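Long-range contact in amidohydrolase (Staphylococcus aureus, PDB 3NUR), which probably hydrolyses carbon-nitrogen bonds of an unidentified amide substrate at a metal site in its TIM barrel: residues Cys111-Ile122 with Glu146-Phe156. Sequence-based numbering, arbitrary orientation.
Sequences CQKANDQLANYI and EFERCINDLGF
Arg-149 reaches across to Asp-116 with both terminal nitrogens, NH2 at 2.8 Å and NH1 at 3.1 Å, each to the one oxygen OD1. That oxygen lies in the guanidinium plane, yet the carboxylate stands at 90° to it, so NH2 meets its syn lone pair while NH1 comes in from above the carboxylate. On its own helix Arg-149 bends at chi3 and takes Glu-146 side-on, with NE 2.7 Å from OE1 and NH1 on OE2. Two carboxylates thus fix the guanidinium's rotation, and its positive charge probably offsets the repulsion between them.

Glu-146 OE2 accepts a second bond, from the neutral amide of Asn-115. Asn-115 ND2 lies 2.8 Å from Glu-146 OE2 and uses its anti lone pair, almost straight at 165°, while Arg-149 uses the syn side. The buried amide ND2 also bonds Thr-134 O, in the loop after strand 129-131. Toward the start of the pair, one water donates to both Gln-112 OE1 and Glu-146 OE1.

Farther along, the packing turns apolar. Leu-154 sets CD2 3.9 Å from Ala-119 CB and lays its own CB over one face of the Phe-156 ring. The far end of that ring points at helix 104-124: CZ lies 3.7 Å from Leu-118 CD2, and CE1 comes near Ala-119 CB and Ile-122 CD1.

The axes of 111-122 and 146-152 run nearly parallel, 7° apart, with a closest approach of 11.1 Å, and strand 129-131 links one helix to the next. This is the side-by-side packing of successive outer helices in a TIM barrel, the fold of the amidohydrolases.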
ATOM      1  N   CYS A 111      14.849   2.392   9.850  1.00 13.09           N
ATOM      2  CA  CYS A 111      14.358   2.043   8.498  1.00 12.58           C
ATOM      3  C   CYS A 111      15.484   1.338   7.722  1.00 15.38           C
ATOM      4  O   CYS A 111      15.233   0.337   7.038  1.00 14.40           O
ATOM      5  CB  CYS A 111      13.863   3.279   7.756  1.00 12.23           C
ATOM      6  SG  CYS A 111      12.270   3.905   8.353  1.00 15.64           S
ATOM      7  N   GLN A 112      16.730   1.855   7.833  1.00 11.81           N
ATOM      8  CA  GLN A 112      17.900   1.247   7.171  1.00 11.94           C
ATOM      9  C   GLN A 112      18.096  -0.204   7.612  1.00 17.11           C
ATOM     10  O   GLN A 112      18.341  -1.077   6.780  1.00 17.87           O
ATOM     11  CB  GLN A 112      19.177   2.039   7.464  1.00 13.48           C
ATOM     12  CG  GLN A 112      19.266   3.312   6.651  1.00 12.20           C
ATOM     13  CD  GLN A 112      20.394   4.217   7.104  1.00 29.22           C
ATOM     14  OE1 GLN A 112      20.741   5.189   6.426  1.00 26.83           O
ATOM     15  NE2 GLN A 112      20.970   3.946   8.272  1.00 21.68           N
ATOM     16  N   LYS A 113      17.935  -0.460   8.895  1.00 14.95           N
ATOM     17  CA  LYS A 113      18.071  -1.784   9.459  1.00 14.59           C
ATOM     18  C   LYS A 113      16.982  -2.724   8.944  1.00 14.68           C
ATOM     19  O   LYS A 113      17.271  -3.872   8.591  1.00 11.38           O
ATOM     20  CB  LYS A 113      17.934  -1.676  10.958  1.00 18.81           C
ATOM     21  CG  LYS A 113      18.466  -2.890  11.707  1.00 37.07           C
ATOM     22  CD  LYS A 113      19.686  -2.487  12.473  1.00 54.67           C
ATOM     23  CE  LYS A 113      19.533  -1.147  13.160  1.00 66.51           C
ATOM     24  NZ  LYS A 113      20.803  -0.700  13.749  1.00 74.15           N
ATOM     25  N   ALA A 114      15.723  -2.200   8.908  1.00 11.06           N
ATOM     26  CA  ALA A 114      14.631  -3.037   8.446  1.00 11.67           C
ATOM     27  C   ALA A 114      14.898  -3.430   6.990  1.00 12.84           C
ATOM     28  O   ALA A 114      14.825  -4.622   6.660  1.00 11.75           O
ATOM     29  CB  ALA A 114      13.300  -2.304   8.586  1.00 12.52           C
ATOM     30  N   ASN A 115      15.243  -2.443   6.128  1.00  9.80           N
ATOM     31  CA  ASN A 115      15.510  -2.699   4.701  1.00 10.24           C
ATOM     32  C   ASN A 115      16.676  -3.674   4.482  1.00 14.53           C
ATOM     33  O   ASN A 115      16.574  -4.576   3.646  1.00 13.62           O
ATOM     34  CB  ASN A 115      15.737  -1.390   3.952  1.00  9.51           C
ATOM     35  CG  ASN A 115      14.494  -0.527   3.944  1.00 15.63           C
ATOM     36  OD1 ASN A 115      13.367  -1.026   3.802  1.00 10.60           O
ATOM     37  ND2 ASN A 115      14.680   0.781   4.021  1.00 11.39           N
ATOM     38  N   ASP A 116      17.749  -3.525   5.264  1.00 12.83           N
ATOM     39  CA  ASP A 116      18.904  -4.429   5.159  1.00 13.11           C
ATOM     40  C   ASP A 116      18.531  -5.851   5.549  1.00 15.88           C
ATOM     41  O   ASP A 116      18.930  -6.787   4.853  1.00 14.79           O
ATOM     42  CB  ASP A 116      20.078  -3.934   6.030  1.00 15.35           C
ATOM     43  CG  ASP A 116      20.886  -2.801   5.408  1.00 26.66           C
ATOM     44  OD1 ASP A 116      20.694  -2.519   4.198  1.00 24.78           O
ATOM     45  OD2 ASP A 116      21.732  -2.216   6.119  1.00 33.68           O
ATOM     46  N   GLN A 117      17.769  -6.016   6.649  1.00 13.74           N
ATOM     47  CA  GLN A 117      17.373  -7.358   7.099  1.00 13.72           C
ATOM     48  C   GLN A 117      16.425  -7.996   6.096  1.00 14.84           C
ATOM     49  O   GLN A 117      16.527  -9.194   5.822  1.00 12.96           O
ATOM     50  CB  GLN A 117      16.766  -7.337   8.506  1.00 15.06           C
ATOM     51  CG  GLN A 117      17.802  -7.086   9.599  1.00 32.17           C
ATOM     52  CD  GLN A 117      17.306  -7.489  10.966  1.00 56.65           C
ATOM     53  OE1 GLN A 117      16.858  -8.621  11.194  1.00 54.44           O
ATOM     54  NE2 GLN A 117      17.421  -6.582  11.919  1.00 54.58           N
ATOM     55  N   LEU A 118      15.518  -7.187   5.517  1.00 11.15           N
ATOM     56  CA  LEU A 118      14.594  -7.670   4.495  1.00  9.89           C
ATOM     57  C   LEU A 118      15.361  -8.154   3.271  1.00 13.58           C
ATOM     58  O   LEU A 118      15.084  -9.248   2.782  1.00 12.55           O
ATOM     59  CB  LEU A 118      13.574  -6.582   4.078  1.00 10.15           C
ATOM     60  CG  LEU A 118      12.528  -7.046   3.018  1.00 14.05           C
ATOM     61  CD1 LEU A 118      11.692  -8.248   3.541  1.00 14.07           C
ATOM     62  CD2 LEU A 118      11.616  -5.878   2.575  1.00 11.44           C
ATOM     63  N   ALA A 119      16.332  -7.349   2.784  1.00 12.90           N
ATOM     64  CA  ALA A 119      17.175  -7.705   1.633  1.00 12.98           C
ATOM     65  C   ALA A 119      17.944  -9.029   1.871  1.00 16.14           C
ATOM     66  O   ALA A 119      18.041  -9.827   0.941  1.00 14.66           O
ATOM     67  CB  ALA A 119      18.150  -6.581   1.322  1.00 13.25           C
ATOM     68  N   ASN A 120      18.469  -9.254   3.104  1.00 15.05           N
ATOM     69  CA  ASN A 120      19.162 -10.499   3.477  1.00 15.81           C
ATOM     70  C   ASN A 120      18.208 -11.702   3.396  1.00 18.74           C
ATOM     71  O   ASN A 120      18.603 -12.781   2.957  1.00 18.83           O
ATOM     72  CB  ASN A 120      19.763 -10.406   4.890  1.00 19.36           C
ATOM     73  CG  ASN A 120      21.049  -9.624   4.959  1.00 41.24           C
ATOM     74  OD1 ASN A 120      21.456  -9.157   6.029  1.00 34.25           O
ATOM     75  ND2 ASN A 120      21.719  -9.458   3.818  1.00 30.97           N
ATOM     76  N   TYR A 121      16.948 -11.501   3.796  1.00 14.69           N
ATOM     77  CA  TYR A 121      15.929 -12.547   3.755  1.00 14.19           C
ATOM     78  C   TYR A 121      15.554 -12.890   2.312  1.00 16.71           C
ATOM     79  O   TYR A 121      15.470 -14.070   1.964  1.00 17.68           O
ATOM     80  CB  TYR A 121      14.690 -12.122   4.565  1.00 15.26           C
ATOM     81  CG  TYR A 121      13.535 -13.097   4.497  1.00 14.66           C
ATOM     82  CD1 TYR A 121      13.550 -14.280   5.231  1.00 16.42           C
ATOM     83  CD2 TYR A 121      12.423 -12.839   3.695  1.00 14.43           C
ATOM     84  CE1 TYR A 121      12.471 -15.165   5.200  1.00 16.58           C
ATOM     85  CE2 TYR A 121      11.343 -13.721   3.646  1.00 14.17           C
ATOM     86  CZ  TYR A 121      11.356 -14.866   4.425  1.00 17.88           C
ATOM     87  OH  TYR A 121      10.285 -15.729   4.395  1.00 13.89           O
ATOM     88  N   ILE A 122      15.325 -11.870   1.478  1.00 13.05           N
ATOM     89  CA  ILE A 122      14.930 -12.081   0.071  1.00 12.81           C
ATOM     90  C   ILE A 122      16.057 -12.784  -0.688  1.00 17.09           C
ATOM     91  O   ILE A 122      15.782 -13.654  -1.522  1.00 16.15           O
ATOM     92  CB  ILE A 122      14.497 -10.742  -0.587  1.00 15.42           C
ATOM     93  CG1 ILE A 122      13.213 -10.198   0.130  1.00 16.00           C
ATOM     94  CG2 ILE A 122      14.258 -10.910  -2.109  1.00 14.58           C
ATOM     95  CD1 ILE A 122      12.853  -8.798  -0.237  1.00 18.54           C
ATOM     96  N   GLU A 146      17.303   6.957   1.038  1.00 13.26           N
ATOM     97  CA  GLU A 146      17.071   5.554   1.425  1.00 12.91           C
ATOM     98  C   GLU A 146      16.248   4.822   0.361  1.00 13.62           C
ATOM     99  O   GLU A 146      16.460   3.639   0.126  1.00 11.63           O
ATOM    100  CB  GLU A 146      16.394   5.453   2.800  1.00 13.83           C
ATOM    101  CG  GLU A 146      16.193   4.027   3.316  1.00 17.62           C
ATOM    102  CD  GLU A 146      17.426   3.149   3.495  1.00 19.91           C
ATOM    103  OE1 GLU A 146      18.560   3.644   3.287  1.00 20.15           O
ATOM    104  OE2 GLU A 146      17.260   1.975   3.893  1.00 18.03           O
ATOM    105  N   PHE A 147      15.328   5.536  -0.283  1.00 10.76           N
ATOM    106  CA  PHE A 147      14.513   4.998  -1.375  1.00 10.43           C
ATOM    107  C   PHE A 147      15.438   4.565  -2.524  1.00 15.56           C
ATOM    108  O   PHE A 147      15.321   3.444  -3.027  1.00 14.04           O
ATOM    109  CB  PHE A 147      13.523   6.075  -1.880  1.00 11.06           C
ATOM    110  CG  PHE A 147      12.266   5.614  -2.594  1.00 10.67           C
ATOM    111  CD1 PHE A 147      12.115   4.289  -2.998  1.00 13.18           C
ATOM    112  CD2 PHE A 147      11.225   6.505  -2.844  1.00 11.63           C
ATOM    113  CE1 PHE A 147      10.948   3.864  -3.659  1.00 13.40           C
ATOM    114  CE2 PHE A 147      10.057   6.081  -3.488  1.00 13.84           C
ATOM    115  CZ  PHE A 147       9.925   4.763  -3.901  1.00 12.14           C
ATOM    116  N   GLU A 148      16.349   5.464  -2.929  1.00 14.37           N
ATOM    117  CA  GLU A 148      17.319   5.226  -3.999  1.00 14.78           C
ATOM    118  C   GLU A 148      18.205   4.034  -3.635  1.00 16.24           C
ATOM    119  O   GLU A 148      18.458   3.187  -4.505  1.00 15.09           O
ATOM    120  CB  GLU A 148      18.158   6.500  -4.268  1.00 16.71           C
ATOM    121  CG  GLU A 148      19.118   6.384  -5.455  1.00 31.41           C
ATOM    122  CD  GLU A 148      20.502   5.812  -5.179  1.00 59.94           C
ATOM    123  OE1 GLU A 148      21.062   6.083  -4.091  1.00 61.38           O
ATOM    124  OE2 GLU A 148      21.035   5.108  -6.066  1.00 56.06           O
ATOM    125  N   ARG A 149      18.657   3.958  -2.355  1.00 12.54           N
ATOM    126  CA  ARG A 149      19.505   2.861  -1.870  1.00 12.37           C
ATOM    127  C   ARG A 149      18.761   1.528  -1.979  1.00 16.16           C
ATOM    128  O   ARG A 149      19.324   0.562  -2.473  1.00 14.25           O
ATOM    129  CB  ARG A 149      19.977   3.104  -0.427  1.00 13.19           C
ATOM    130  CG  ARG A 149      20.979   2.070   0.060  1.00 15.10           C
ATOM    131  CD  ARG A 149      21.380   2.302   1.492  1.00 17.98           C
ATOM    132  NE  ARG A 149      20.381   1.828   2.449  1.00 17.21           N
ATOM    133  CZ  ARG A 149      20.379   0.619   2.998  1.00 25.93           C
ATOM    134  NH1 ARG A 149      19.462   0.296   3.892  1.00 16.42           N
ATOM    135  NH2 ARG A 149      21.291  -0.282   2.645  1.00 19.99           N
ATOM    136  N   CYS A 150      17.485   1.491  -1.561  1.00 12.50           N
ATOM    137  CA  CYS A 150      16.666   0.283  -1.626  1.00 11.02           C
ATOM    138  C   CYS A 150      16.525  -0.220  -3.045  1.00 12.35           C
ATOM    139  O   CYS A 150      16.659  -1.416  -3.284  1.00 12.39           O
ATOM    140  CB  CYS A 150      15.301   0.535  -0.992  1.00 10.69           C
ATOM    141  SG  CYS A 150      15.343   0.600   0.813  1.00 14.23           S
ATOM    142  N   ILE A 151      16.253   0.687  -3.987  1.00  9.07           N
ATOM    143  CA  ILE A 151      16.052   0.297  -5.370  1.00 10.22           C
ATOM    144  C   ILE A 151      17.358  -0.118  -6.012  1.00 17.51           C
ATOM    145  O   ILE A 151      17.451  -1.232  -6.514  1.00 16.29           O
ATOM    146  CB  ILE A 151      15.261   1.373  -6.183  1.00 12.59           C
ATOM    147  CG1 ILE A 151      13.906   1.769  -5.514  1.00 12.74           C
ATOM    148  CG2 ILE A 151      15.074   0.975  -7.667  1.00 14.85           C
ATOM    149  CD1 ILE A 151      12.987   0.692  -4.940  1.00 16.34           C
ATOM    150  N   ASN A 152      18.369   0.756  -5.966  1.00 16.72           N
ATOM    151  CA  ASN A 152      19.651   0.502  -6.631  1.00 17.14           C
ATOM    152  C   ASN A 152      20.624  -0.466  -5.953  1.00 22.00           C
ATOM    153  O   ASN A 152      21.338  -1.176  -6.656  1.00 22.71           O
ATOM    154  CB  ASN A 152      20.304   1.820  -7.078  1.00 19.47           C
ATOM    155  CG  ASN A 152      19.501   2.546  -8.140  1.00 32.28           C
ATOM    156  OD1 ASN A 152      18.701   1.950  -8.876  1.00 28.30           O
ATOM    157  ND2 ASN A 152      19.672   3.851  -8.227  1.00 21.18           N
ATOM    158  N   ASP A 153      20.672  -0.505  -4.616  1.00 18.16           N
ATOM    159  CA  ASP A 153      21.569  -1.418  -3.906  1.00 17.27           C
ATOM    160  C   ASP A 153      20.889  -2.683  -3.454  1.00 19.08           C
ATOM    161  O   ASP A 153      21.530  -3.720  -3.450  1.00 19.74           O
ATOM    162  CB  ASP A 153      22.212  -0.754  -2.667  1.00 19.22           C
ATOM    163  CG  ASP A 153      23.100   0.443  -2.927  1.00 28.83           C
ATOM    164  OD1 ASP A 153      23.236   0.839  -4.108  1.00 25.94           O
ATOM    165  OD2 ASP A 153      23.681   0.975  -1.945  1.00 37.17           O
ATOM    166  N   LEU A 154      19.615  -2.607  -3.007  1.00 12.86           N
ATOM    167  CA  LEU A 154      18.938  -3.766  -2.453  1.00 11.09           C
ATOM    168  C   LEU A 154      18.044  -4.528  -3.431  1.00 15.65           C
ATOM    169  O   LEU A 154      17.586  -5.610  -3.088  1.00 17.18           O
ATOM    170  CB  LEU A 154      18.175  -3.418  -1.146  1.00 10.33           C
ATOM    171  CG  LEU A 154      18.950  -2.659  -0.046  1.00 13.60           C
ATOM    172  CD1 LEU A 154      18.079  -2.470   1.193  1.00 13.06           C
ATOM    173  CD2 LEU A 154      20.276  -3.403   0.345  1.00 16.50           C
ATOM    174  N   GLY A 155      17.807  -3.965  -4.612  1.00 11.19           N
ATOM    175  CA  GLY A 155      16.974  -4.610  -5.624  1.00 11.02           C
ATOM    176  C   GLY A 155      15.491  -4.601  -5.289  1.00 13.88           C
ATOM    177  O   GLY A 155      14.727  -5.448  -5.782  1.00 13.63           O
ATOM    178  N   PHE A 156      15.064  -3.624  -4.464  1.00 11.12           N
ATOM    179  CA  PHE A 156      13.647  -3.465  -4.115  1.00  9.13           C
ATOM    180  C   PHE A 156      12.898  -2.879  -5.325  1.00 11.35           C
ATOM    181  O   PHE A 156      13.516  -2.355  -6.256  1.00 10.15           O
ATOM    182  CB  PHE A 156      13.476  -2.606  -2.840  1.00  9.08           C
ATOM    183  CG  PHE A 156      13.833  -3.275  -1.522  1.00  9.39           C
ATOM    184  CD1 PHE A 156      14.457  -4.525  -1.493  1.00 11.33           C
ATOM    185  CD2 PHE A 156      13.617  -2.620  -0.313  1.00 10.26           C
ATOM    186  CE1 PHE A 156      14.818  -5.117  -0.283  1.00 11.81           C
ATOM    187  CE2 PHE A 156      13.977  -3.215   0.900  1.00 12.80           C
ATOM    188  CZ  PHE A 156      14.581  -4.457   0.908  1.00 10.80           C
TER
HETATM  189  O   HOH W   1      20.049   5.883   3.547  1.00 33.50           O